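Local coordinates for protein ORF10 (Moritella marina, PDB 6RIW) that probably catalyses the condensation that forms 3-oxoacyl chains in polyunsaturated fatty acid synthesis, as the ketosynthase-chain length factor didomain of the larger protein PfaC, at residues L586-Y591 against T638-N643; M233-S236 against A240-A243; I644-I649 against G657-V662. All blocks are in the same frame, centred on the assembly; numbering follows the deposited sequence.

Contact 1 (L586-Y591 against T638-N643)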
ATOM      1  N   LEU A 586      -9.947   1.190   5.556  1.00 12.57           N
ATOM      2  CA  LEU A 586     -11.235   0.890   4.946  1.00 13.09           C
ATOM      3  C   LEU A 586     -12.221   2.047   5.066  1.00 14.17           C
ATOM      4  O   LEU A 586     -13.159   2.127   4.254  1.00 12.95           O
ATOM      5  CB  LEU A 586     -11.795  -0.372   5.584  1.00 11.40           C
ATOM      6  CG  LEU A 586     -10.948  -1.652   5.363  1.00 12.26           C
ATOM      7  CD1 LEU A 586     -11.520  -2.799   6.214  1.00 13.36           C
ATOM      8  CD2 LEU A 586     -10.913  -2.050   3.885  1.00 13.58           C
ATOM      9  N   GLU A 587     -12.042   2.949   6.057  1.00 13.98           N
ATOM     10  CA  GLU A 587     -12.912   4.123   6.147  1.00 12.98           C
ATOM     11  C   GLU A 587     -12.748   5.070   4.963  1.00 14.12           C
ATOM     12  O   GLU A 587     -13.582   5.976   4.789  1.00 11.98           O
ATOM     13  CB  GLU A 587     -12.683   4.888   7.467  1.00 13.88           C
ATOM     14  CG  GLU A 587     -13.107   4.077   8.692  1.00 17.28           C
ATOM     15  CD  GLU A 587     -13.025   4.880   9.996  1.00 25.19           C
ATOM     16  OE1 GLU A 587     -12.401   5.968  10.013  1.00 25.54           O
ATOM     17  OE2 GLU A 587     -13.582   4.413  11.006  1.00 22.01           O
ATOM     18  N   LEU A 588     -11.732   4.870   4.121  1.00 12.92           N
ATOM     19  CA  LEU A 588     -11.621   5.688   2.918  1.00 10.99           C
ATOM     20  C   LEU A 588     -12.814   5.542   1.971  1.00 12.67           C
ATOM     21  O   LEU A 588     -13.022   6.423   1.118  1.00 11.10           O
ATOM     22  CB  LEU A 588     -10.326   5.341   2.164  1.00 12.56           C
ATOM     23  CG  LEU A 588      -9.001   5.749   2.841  1.00 14.98           C
ATOM     24  CD1 LEU A 588      -7.837   5.335   1.947  1.00 17.08           C
ATOM     25  CD2 LEU A 588      -8.975   7.234   3.122  1.00 17.55           C
ATOM     26  N   HIS A 589     -13.585   4.455   2.083  1.00 12.29           N
ATOM     27  CA  HIS A 589     -14.789   4.301   1.269  1.00 11.84           C
ATOM     28  C   HIS A 589     -15.854   5.325   1.627  1.00 12.28           C
ATOM     29  O   HIS A 589     -16.767   5.556   0.829  1.00 12.57           O
ATOM     30  CB  HIS A 589     -15.343   2.875   1.411  1.00 11.85           C
ATOM     31  CG  HIS A 589     -14.406   1.838   0.864  1.00 12.21           C
ATOM     32  ND1 HIS A 589     -13.525   1.138   1.661  1.00 11.81           N
ATOM     33  CD2 HIS A 589     -14.192   1.409  -0.405  1.00 10.67           C
ATOM     34  CE1 HIS A 589     -12.804   0.318   0.907  1.00 11.19           C
ATOM     35  NE2 HIS A 589     -13.200   0.450  -0.349  1.00 11.51           N
ATOM     36  N   GLN A 590     -15.740   5.957   2.799  1.00 12.71           N
ATOM     37  CA  GLN A 590     -16.715   6.972   3.169  1.00 12.93           C
ATOM     38  C   GLN A 590     -16.637   8.190   2.262  1.00 12.33           C
ATOM     39  O   GLN A 590     -17.632   8.904   2.126  1.00 13.88           O
ATOM     40  CB  GLN A 590     -16.517   7.375   4.638  1.00 14.64           C
ATOM     41  CG  GLN A 590     -16.837   6.242   5.597  1.00 11.92           C
ATOM     42  CD  GLN A 590     -16.378   6.529   7.012  1.00 18.41           C
ATOM     43  OE1 GLN A 590     -16.126   7.674   7.357  1.00 18.80           O
ATOM     44  NE2 GLN A 590     -16.279   5.488   7.842  1.00 19.28           N
ATOM     45  N   TYR A 591     -15.484   8.443   1.637  1.00 13.68           N
ATOM     46  CA  TYR A 591     -15.362   9.627   0.797  1.00 14.45           C
ATOM     47  C   TYR A 591     -16.252   9.525  -0.444  1.00 14.22           C
ATOM     48  O   TYR A 591     -17.034  10.444  -0.744  1.00 15.15           O
ATOM     49  CB  TYR A 591     -13.907   9.861   0.404  1.00 17.52           C
ATOM     50  CG  TYR A 591     -13.809  11.037  -0.518  1.00 18.65           C
ATOM     51  CD1 TYR A 591     -14.139  12.309  -0.074  1.00 20.17           C
ATOM     52  CD2 TYR A 591     -13.439  10.872  -1.848  1.00 20.65           C
ATOM     53  CE1 TYR A 591     -14.104  13.402  -0.936  1.00 22.81           C
ATOM     54  CE2 TYR A 591     -13.388  11.952  -2.710  1.00 22.18           C
ATOM     55  CZ  TYR A 591     -13.722  13.211  -2.244  1.00 23.44           C
ATOM     56  OH  TYR A 591     -13.676  14.278  -3.104  1.00 26.17           O
ATOM     57  N   THR A 638      -4.032  14.314   1.274  1.00 18.11           N
ATOM     58  CA  THR A 638      -2.683  13.740   1.323  1.00 18.07           C
ATOM     59  C   THR A 638      -2.596  12.622   2.360  1.00 17.48           C
ATOM     60  O   THR A 638      -1.791  11.695   2.200  1.00 17.24           O
ATOM     61  CB  THR A 638      -1.601  14.798   1.637  1.00 19.47           C
ATOM     62  OG1 THR A 638      -1.718  15.247   3.000  1.00 19.93           O
ATOM     63  CG2 THR A 638      -1.688  15.981   0.685  1.00 20.54           C
ATOM     64  N   SER A 639      -3.394  12.694   3.426  1.00 16.34           N
ATOM     65  CA  SER A 639      -3.396  11.620   4.411  1.00 16.74           C
ATOM     66  C   SER A 639      -4.195  10.401   3.958  1.00 18.90           C
ATOM     67  O   SER A 639      -4.172   9.381   4.653  1.00 17.13           O
ATOM     68  CB  SER A 639      -3.911  12.110   5.779  1.00 17.04           C
ATOM     69  OG  SER A 639      -5.316  12.344   5.806  1.00 17.17           O
ATOM     70  N   PHE A 640      -4.895  10.470   2.821  1.00 16.19           N
ATOM     71  CA  PHE A 640      -5.462   9.261   2.237  1.00 15.43           C
ATOM     72  C   PHE A 640      -4.404   8.393   1.560  1.00 20.45           C
ATOM     73  O   PHE A 640      -4.705   7.251   1.193  1.00 21.12           O
ATOM     74  CB  PHE A 640      -6.530   9.613   1.188  1.00 15.57           C
ATOM     75  CG  PHE A 640      -7.781  10.265   1.733  1.00 18.26           C
ATOM     76  CD1 PHE A 640      -7.963  10.506   3.089  1.00 16.27           C
ATOM     77  CD2 PHE A 640      -8.794  10.640   0.852  1.00 17.03           C
ATOM     78  CE1 PHE A 640      -9.146  11.103   3.556  1.00 17.24           C
ATOM     79  CE2 PHE A 640      -9.960  11.218   1.316  1.00 17.95           C
ATOM     80  CZ  PHE A 640     -10.125  11.462   2.673  1.00 18.55           C
ATOM     81  N   ILE A 641      -3.187   8.910   1.366  1.00 17.60           N
ATOM     82  CA  ILE A 641      -2.138   8.259   0.580  1.00 17.60           C
ATOM     83  C   ILE A 641      -1.180   7.563   1.544  1.00 19.38           C
ATOM     84  O   ILE A 641      -0.456   8.224   2.294  1.00 17.60           O
ATOM     85  CB  ILE A 641      -1.396   9.287  -0.294  1.00 17.34           C
ATOM     86  CG1 ILE A 641      -2.396  10.069  -1.161  1.00 18.79           C
ATOM     87  CG2 ILE A 641      -0.320   8.615  -1.126  1.00 19.12           C
ATOM     88  CD1 ILE A 641      -1.828  11.309  -1.797  1.00 22.14           C
ATOM     89  N   GLY A 642      -1.140   6.227   1.511  1.00 20.51           N
ATOM     90  CA  GLY A 642      -0.521   5.485   2.601  1.00 18.58           C
ATOM     91  C   GLY A 642       0.957   5.773   2.792  1.00 16.74           C
ATOM     92  O   GLY A 642       1.432   5.899   3.928  1.00 20.42           O
ATOM     93  N   ASN A 643       1.722   5.872   1.692  1.00 16.75           N
ATOM     94  CA  ASN A 643       3.161   6.033   1.870  1.00 16.75           C
ATOM     95  C   ASN A 643       3.512   7.379   2.487  1.00 16.89           C
ATOM     96  O   ASN A 643       4.621   7.544   3.010  1.00 18.86           O
ATOM     97  CB  ASN A 643       3.910   5.865   0.544  1.00 19.20           C
ATOM     98  CG  ASN A 643       3.689   7.035  -0.402  1.00 21.24           C
ATOM     99  OD1 ASN A 643       2.595   7.202  -0.935  1.00 22.71           O
ATOM    100  ND2 ASN A 643       4.731   7.851  -0.616  1.00 18.28           N
TER

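Contact 2 (M233-S236 against A240-A243)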
ATOM      1  N   MET A 233     -10.818  12.744  -8.179  1.00 18.61           N
ATOM      2  CA  MET A 233     -11.155  13.713  -7.141  1.00 18.57           C
ATOM      3  C   MET A 233      -9.906  14.181  -6.408  1.00 19.42           C
ATOM      4  O   MET A 233      -9.775  15.368  -6.074  1.00 18.34           O
ATOM      5  CB  MET A 233     -12.165  13.112  -6.154  1.00 19.23           C
ATOM      6  CG  MET A 233     -13.553  12.920  -6.735  1.00 21.83           C
ATOM      7  SD  MET A 233     -14.353  14.479  -7.225  1.00 26.80           S
ATOM      8  CE  MET A 233     -15.823  13.845  -8.053  1.00 20.60           C
ATOM      9  N   GLY A 234      -8.961  13.269  -6.168  1.00 19.51           N
ATOM     10  CA  GLY A 234      -7.727  13.661  -5.504  1.00 19.61           C
ATOM     11  C   GLY A 234      -6.902  14.633  -6.328  1.00 18.72           C
ATOM     12  O   GLY A 234      -6.478  15.685  -5.840  1.00 19.17           O
ATOM     13  N   PHE A 235      -6.643  14.294  -7.584  1.00 17.40           N
ATOM     14  CA  PHE A 235      -5.844  15.207  -8.394  1.00 18.42           C
ATOM     15  C   PHE A 235      -6.586  16.512  -8.670  1.00 21.81           C
ATOM     16  O   PHE A 235      -5.945  17.546  -8.913  1.00 21.74           O
ATOM     17  CB  PHE A 235      -5.421  14.520  -9.698  1.00 20.68           C
ATOM     18  CG  PHE A 235      -4.282  13.549  -9.517  1.00 20.56           C
ATOM     19  CD1 PHE A 235      -3.096  13.959  -8.915  1.00 23.68           C
ATOM     20  CD2 PHE A 235      -4.414  12.225  -9.896  1.00 22.97           C
ATOM     21  CE1 PHE A 235      -2.045  13.066  -8.718  1.00 25.97           C
ATOM     22  CE2 PHE A 235      -3.372  11.326  -9.702  1.00 27.10           C
ATOM     23  CZ  PHE A 235      -2.187  11.743  -9.119  1.00 26.08           C
ATOM     24  N   SER A 236      -7.920  16.502  -8.612  1.00 18.44           N
ATOM     25  CA  SER A 236      -8.643  17.765  -8.707  1.00 19.63           C
ATOM     26  C   SER A 236      -8.433  18.625  -7.462  1.00 24.99           C
ATOM     27  O   SER A 236      -8.207  19.836  -7.585  1.00 23.27           O
ATOM     28  CB  SER A 236     -10.129  17.514  -8.960  1.00 20.06           C
ATOM     29  OG  SER A 236     -10.274  16.860 -10.207  1.00 23.25           O
ATOM     30  N   ALA A 240      -3.819  19.352  -9.685  1.00 20.19           N
ATOM     31  CA  ALA A 240      -2.722  18.775 -10.452  1.00 22.82           C
ATOM     32  C   ALA A 240      -3.023  18.650 -11.939  1.00 21.12           C
ATOM     33  O   ALA A 240      -2.089  18.494 -12.732  1.00 20.74           O
ATOM     34  CB  ALA A 240      -2.353  17.398  -9.889  1.00 21.46           C
ATOM     35  N   TYR A 241      -4.294  18.710 -12.337  1.00 21.97           N
ATOM     36  CA  TYR A 241      -4.676  18.687 -13.743  1.00 22.63           C
ATOM     37  C   TYR A 241      -4.427  20.051 -14.403  1.00 21.40           C
ATOM     38  O   TYR A 241      -4.605  21.094 -13.769  1.00 24.49           O
ATOM     39  CB  TYR A 241      -6.154  18.325 -13.878  1.00 22.47           C
ATOM     40  CG  TYR A 241      -6.505  16.889 -13.521  1.00 21.43           C
ATOM     41  CD1 TYR A 241      -5.932  15.826 -14.194  1.00 24.01           C
ATOM     42  CD2 TYR A 241      -7.449  16.607 -12.520  1.00 22.80           C
ATOM     43  CE1 TYR A 241      -6.265  14.506 -13.872  1.00 25.97           C
ATOM     44  CE2 TYR A 241      -7.795  15.305 -12.202  1.00 22.09           C
ATOM     45  CZ  TYR A 241      -7.202  14.262 -12.881  1.00 22.75           C
ATOM     46  OH  TYR A 241      -7.527  12.966 -12.579  1.00 23.07           O
ATOM     47  N   PRO A 242      -4.050  20.073 -15.687  1.00 21.82           N
ATOM     48  CA  PRO A 242      -3.670  21.351 -16.323  1.00 25.04           C
ATOM     49  C   PRO A 242      -4.884  22.223 -16.634  1.00 28.26           C
ATOM     50  O   PRO A 242      -5.849  21.776 -17.254  1.00 28.22           O
ATOM     51  CB  PRO A 242      -2.947  20.916 -17.606  1.00 26.40           C
ATOM     52  CG  PRO A 242      -3.502  19.559 -17.921  1.00 26.15           C
ATOM     53  CD  PRO A 242      -3.809  18.916 -16.571  1.00 23.78           C
ATOM     54  N   ALA A 243      -4.813  23.491 -16.213  1.00 29.04           N
ATOM     55  CA  ALA A 243      -5.925  24.401 -16.456  1.00 33.05           C
ATOM     56  C   ALA A 243      -6.119  24.649 -17.947  1.00 36.45           C
ATOM     57  O   ALA A 243      -7.261  24.788 -18.399  1.00 37.52           O
ATOM     58  CB  ALA A 243      -5.710  25.716 -15.703  1.00 36.18           C
TER

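Contact 3 (I644-I649 against G657-V662)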
ATOM      1  N   ILE A 644       2.590   8.334   2.466  1.00 16.36           N
ATOM      2  CA  ILE A 644       2.953   9.660   2.947  1.00 16.40           C
ATOM      3  C   ILE A 644       3.123   9.642   4.456  1.00 16.73           C
ATOM      4  O   ILE A 644       3.893  10.435   5.002  1.00 16.34           O
ATOM      5  CB  ILE A 644       1.927  10.707   2.471  1.00 18.67           C
ATOM      6  CG1 ILE A 644       1.975  10.787   0.937  1.00 19.45           C
ATOM      7  CG2 ILE A 644       2.228  12.084   3.088  1.00 19.36           C
ATOM      8  CD1 ILE A 644       1.157  11.942   0.305  1.00 23.52           C
ATOM      9  N   MET A 645       2.457   8.722   5.161  1.00 15.73           N
ATOM     10  CA  MET A 645       2.667   8.708   6.606  1.00 18.61           C
ATOM     11  C   MET A 645       4.106   8.326   6.960  1.00 16.11           C
ATOM     12  O   MET A 645       4.668   8.876   7.921  1.00 18.16           O
ATOM     13  CB  MET A 645       1.629   7.808   7.294  1.00 21.02           C
ATOM     14  CG  MET A 645       1.810   6.318   7.175  1.00 18.10           C
ATOM     15  SD  MET A 645       0.432   5.517   8.074  1.00 20.40           S
ATOM     16  CE  MET A 645      -0.260   4.560   6.739  1.00 20.48           C
ATOM     17  N   ALA A 646       4.745   7.449   6.170  1.00 14.34           N
ATOM     18  CA  ALA A 646       6.168   7.179   6.387  1.00 17.49           C
ATOM     19  C   ALA A 646       7.009   8.412   6.062  1.00 18.22           C
ATOM     20  O   ALA A 646       7.929   8.765   6.814  1.00 17.50           O
ATOM     21  CB  ALA A 646       6.627   5.986   5.535  1.00 15.53           C
ATOM     22  N   SER A 647       6.691   9.083   4.952  1.00 14.82           N
ATOM     23  CA  SER A 647       7.388  10.316   4.561  1.00 20.35           C
ATOM     24  C   SER A 647       7.293  11.403   5.615  1.00 19.02           C
ATOM     25  O   SER A 647       8.227  12.200   5.759  1.00 19.37           O
ATOM     26  CB  SER A 647       6.795  10.864   3.262  1.00 19.04           C
ATOM     27  OG  SER A 647       7.128  10.008   2.194  1.00 22.48           O
ATOM     28  N   ARG A 648       6.174  11.484   6.331  1.00 14.68           N
ATOM     29  CA  ARG A 648       6.024  12.566   7.303  1.00 19.25           C
ATOM     30  C   ARG A 648       7.018  12.419   8.447  1.00 20.58           C
ATOM     31  O   ARG A 648       7.503  13.429   8.988  1.00 19.24           O
ATOM     32  CB  ARG A 648       4.600  12.602   7.857  1.00 19.32           C
ATOM     33  CG  ARG A 648       3.564  13.157   6.885  1.00 20.50           C
ATOM     34  CD  ARG A 648       2.202  13.223   7.561  1.00 22.13           C
ATOM     35  NE  ARG A 648       1.120  12.956   6.620  1.00 23.60           N
ATOM     36  CZ  ARG A 648       0.578  13.876   5.825  1.00 23.93           C
ATOM     37  NH1 ARG A 648       1.015  15.137   5.862  1.00 23.60           N
ATOM     38  NH2 ARG A 648      -0.399  13.534   4.990  1.00 21.80           N
ATOM     39  N   ILE A 649       7.325  11.176   8.824  1.00 17.09           N
ATOM     40  CA  ILE A 649       8.348  10.927   9.840  1.00 16.60           C
ATOM     41  C   ILE A 649       9.730  11.263   9.288  1.00 17.35           C
ATOM     42  O   ILE A 649      10.522  11.957   9.942  1.00 20.66           O
ATOM     43  CB  ILE A 649       8.267   9.469  10.332  1.00 17.64           C
ATOM     44  CG1 ILE A 649       7.083   9.314  11.283  1.00 18.55           C
ATOM     45  CG2 ILE A 649       9.601   9.023  11.004  1.00 15.85           C
ATOM     46  CD1 ILE A 649       7.203  10.192  12.552  1.00 24.06           C
ATOM     47  N   GLY A 657      16.872   7.591   4.295  1.00 18.35           N
ATOM     48  CA  GLY A 657      16.653   6.227   3.837  1.00 17.48           C
ATOM     49  C   GLY A 657      15.301   6.069   3.170  1.00 17.26           C
ATOM     50  O   GLY A 657      14.477   6.989   3.121  1.00 17.53           O
ATOM     51  N   PRO A 658      15.053   4.883   2.609  1.00 17.34           N
ATOM     52  CA  PRO A 658      13.737   4.633   1.999  1.00 18.10           C
ATOM     53  C   PRO A 658      12.621   4.716   3.037  1.00 16.52           C
ATOM     54  O   PRO A 658      12.789   4.291   4.178  1.00 15.62           O
ATOM     55  CB  PRO A 658      13.876   3.219   1.419  1.00 17.02           C
ATOM     56  CG  PRO A 658      14.970   2.574   2.224  1.00 17.42           C
ATOM     57  CD  PRO A 658      15.933   3.706   2.544  1.00 17.48           C
ATOM     58  N   ALA A 659      11.480   5.292   2.635  1.00 13.02           N
ATOM     59  CA  ALA A 659      10.314   5.460   3.495  1.00 16.83           C
ATOM     60  C   ALA A 659       9.111   4.930   2.728  1.00 16.96           C
ATOM     61  O   ALA A 659       8.667   5.554   1.756  1.00 16.44           O
ATOM     62  CB  ALA A 659      10.104   6.927   3.878  1.00 16.62           C
ATOM     63  N   ILE A 660       8.578   3.785   3.145  1.00 15.17           N
ATOM     64  CA  ILE A 660       7.540   3.120   2.365  1.00 14.12           C
ATOM     65  C   ILE A 660       6.522   2.455   3.276  1.00 14.53           C
ATOM     66  O   ILE A 660       6.775   2.220   4.458  1.00 14.57           O
ATOM     67  CB  ILE A 660       8.117   2.050   1.415  1.00 12.09           C
ATOM     68  CG1 ILE A 660       8.835   0.955   2.223  1.00 12.54           C
ATOM     69  CG2 ILE A 660       8.995   2.679   0.329  1.00 17.66           C
ATOM     70  CD1 ILE A 660       9.285  -0.242   1.370  1.00 15.58           C
ATOM     71  N   THR A 661       5.367   2.109   2.701  1.00 13.40           N
ATOM     72  CA  THR A 661       4.510   1.141   3.377  1.00 11.84           C
ATOM     73  C   THR A 661       4.780  -0.243   2.809  1.00 12.86           C
ATOM     74  O   THR A 661       5.240  -0.389   1.673  1.00 10.26           O
ATOM     75  CB  THR A 661       3.012   1.486   3.258  1.00 14.79           C
ATOM     76  OG1 THR A 661       2.596   1.396   1.895  1.00 18.73           O
ATOM     77  CG2 THR A 661       2.746   2.883   3.795  1.00 17.59           C
ATOM     78  N   VAL A 662       4.515  -1.259   3.634  1.00 10.28           N
ATOM     79  CA  VAL A 662       4.681  -2.663   3.296  1.00 10.75           C
ATOM     80  C   VAL A 662       3.375  -3.344   3.688  1.00 12.57           C
ATOM     81  O   VAL A 662       2.893  -3.150   4.810  1.00 12.58           O
ATOM     82  CB  VAL A 662       5.860  -3.303   4.060  1.00 10.83           C
ATOM     83  CG1 VAL A 662       5.898  -4.809   3.829  1.00 11.25           C
ATOM     84  CG2 VAL A 662       7.193  -2.672   3.611  1.00 13.48           C
TER
HETATM   85  O   HOH W   1       7.163   7.332   0.822  1.00 22.84           O

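Contact 1 (L586-Y591 against T638-N643)
Leu588 lays one methyl group on the phenyl ring of Phe640, and this CH-pi contact carries most of the surface that the two segments bury. CD2 stands 3.8 Å from the centroid of the Phe640 ring, 26° off the ring normal, over the side where CG and CD1 lie; its closest atom there is CD1 of Phe640, at 3.4 Å. The other branch, CD1 of Leu588, reaches 3.7 Å from the backbone O of Phe640. In Phe640 the second torsion is close to zero (chi2 -1°), which brings the CA-CB bond into the ring plane and turns a face to the leucine. A looser apolar contact follows one helical turn on, where CG of Tyr591 approaches CE2 of Phe640 obliquely, at 4.3 Å. In the thiolase fold of this chain length factor half, both segments belong to the helical excursion between the parallel neighbours strand 576-581 and strand 659-663: a 3-10 turn leads into helix 589-595, and the type I turn Thr638 to Ile641 lies just before helix 642-653. An alanine in place of Phe640 removes the ring under Leu588 CD2 and would probably open a gap between Leu588 and Tyr591. In the first segment ND1 of His589 donates to Leu586 O at 2.8 Å, in the plane of the imidazole. The same carbonyl also accepts from His589 N, while NE2 bonds Ser129 OG of the ketosynthase half, fixing the ring's rotation from both nitrogens.

Contact 2 (M233-S236 against A240-A243)
Tyr241 offers one face of its ring to CB of Phe235 and part of its edge to the hydroxyl of Ser236, two consecutive residues of one helix. The methylene makes a CH-pi contact, 3.9 Å from the centroid of the Tyr241 ring and 28° off its normal, with CE2 of Tyr241 the nearest ring atom to Phe235 CB. Ser236 OG lies in the plane of the same ring, 3.5 Å from Tyr241 CE2. The Phe235 and Tyr241 side chains cross at about a right angle, so it is the stem of the phenylalanine, and not its ring face, that rests on the tyrosine. The phenyl ring is met obliquely by CB of Ala240, which comes 3.7 Å from Phe235 CD1; beyond these segments Phe235 also packs on Leu370.

The backbone supplies the one polar bond between the segments. Ala240 N donates to Phe235 O at 2.9 Å with an N-H...O angle of 166°, and the donor also lies nearly in line with the C=O bond. Spanning five residues instead of the four of an alpha-helical bond, it draws the chain back over the C-terminal end of helix 228-237 in the ketosynthase half. Ser236 has its strongest polar partner a turn earlier: OG sits anti to the carbonyl carbon, beside the backbone N (chi1 -63°), which lets it reach Asn232 O. Tyr241 O in turn accepts the hydroxyl of Tyr59.

Chemically, then, the exit from the helix is secured twice: a nearly straight bond satisfies a carbonyl of the last helical turn, and an aromatic face seals the hydrocarbon beside it, while the serine hydroxyl at the rim keeps its hydrogen bond within the helix.

Contact 3 (I644-I649 against G657-V662)
Ala659 opens the strand and faces Ala646 of the helix methyl to methyl, CB to CB at 4.0 Å. Its CB also borders the helix backbone, 4.2 Å from Ser647 N, and its carbonyl points to a water that Ser647 OG engages as well. That water donates to the hydroxyl at 3.0 Å; its approach to Ala659 O is too short to be trusted, so the bridge is doubtful. The strongest partner of Ser647 OG is Gly441 O, in the ketosynthase half.

With a small alanine on each side at the nearest point, the axes of the short helical and strand segments approach to 6.6 Å, running roughly antiparallel, at 145°. This is a helix packed on the sheet of the thiolase fold, here on the strand at the edge of the chain length factor half.

At Ile660 the backbone does the touching: its N lies 3.8 Å from Ala646 CB, while the side chain starts off away from the helix and packs on Leu579. Ile660 also bonds through its backbone to Val578 and Val580 of the parallel strand 576-581. Thr661 turns to the other neighbour, its backbone bonded to Asp193 of strand 189-193. That antiparallel pairing joins the two halves of the chain, as the corresponding strands join subunits in dimeric ketosynthases. Val662 then returns to Val580 through its backbone.

Along the chain contact 2 comes first, in the ketosynthase half, followed by contact 1 and contact 3 in the chain length factor half. Contacts 1 and 3, with centres about 16 Å apart, share helix 642-653; Thr638 OG1 of the turn before it and Arg648 NH2 within it form a probable hydrogen bond of 2.9 Å. Contact 2 lies about 17 Å from contact 1, centre to centre, yet Tyr591 OH packs against Met233 CB at 3.6 Å, so these two meet across the halves. Contacts 2 and 3, about 24 Å apart between centres, do not touch. All three lie at or near the junction of the halves, contact 3 on the strand pairing across it.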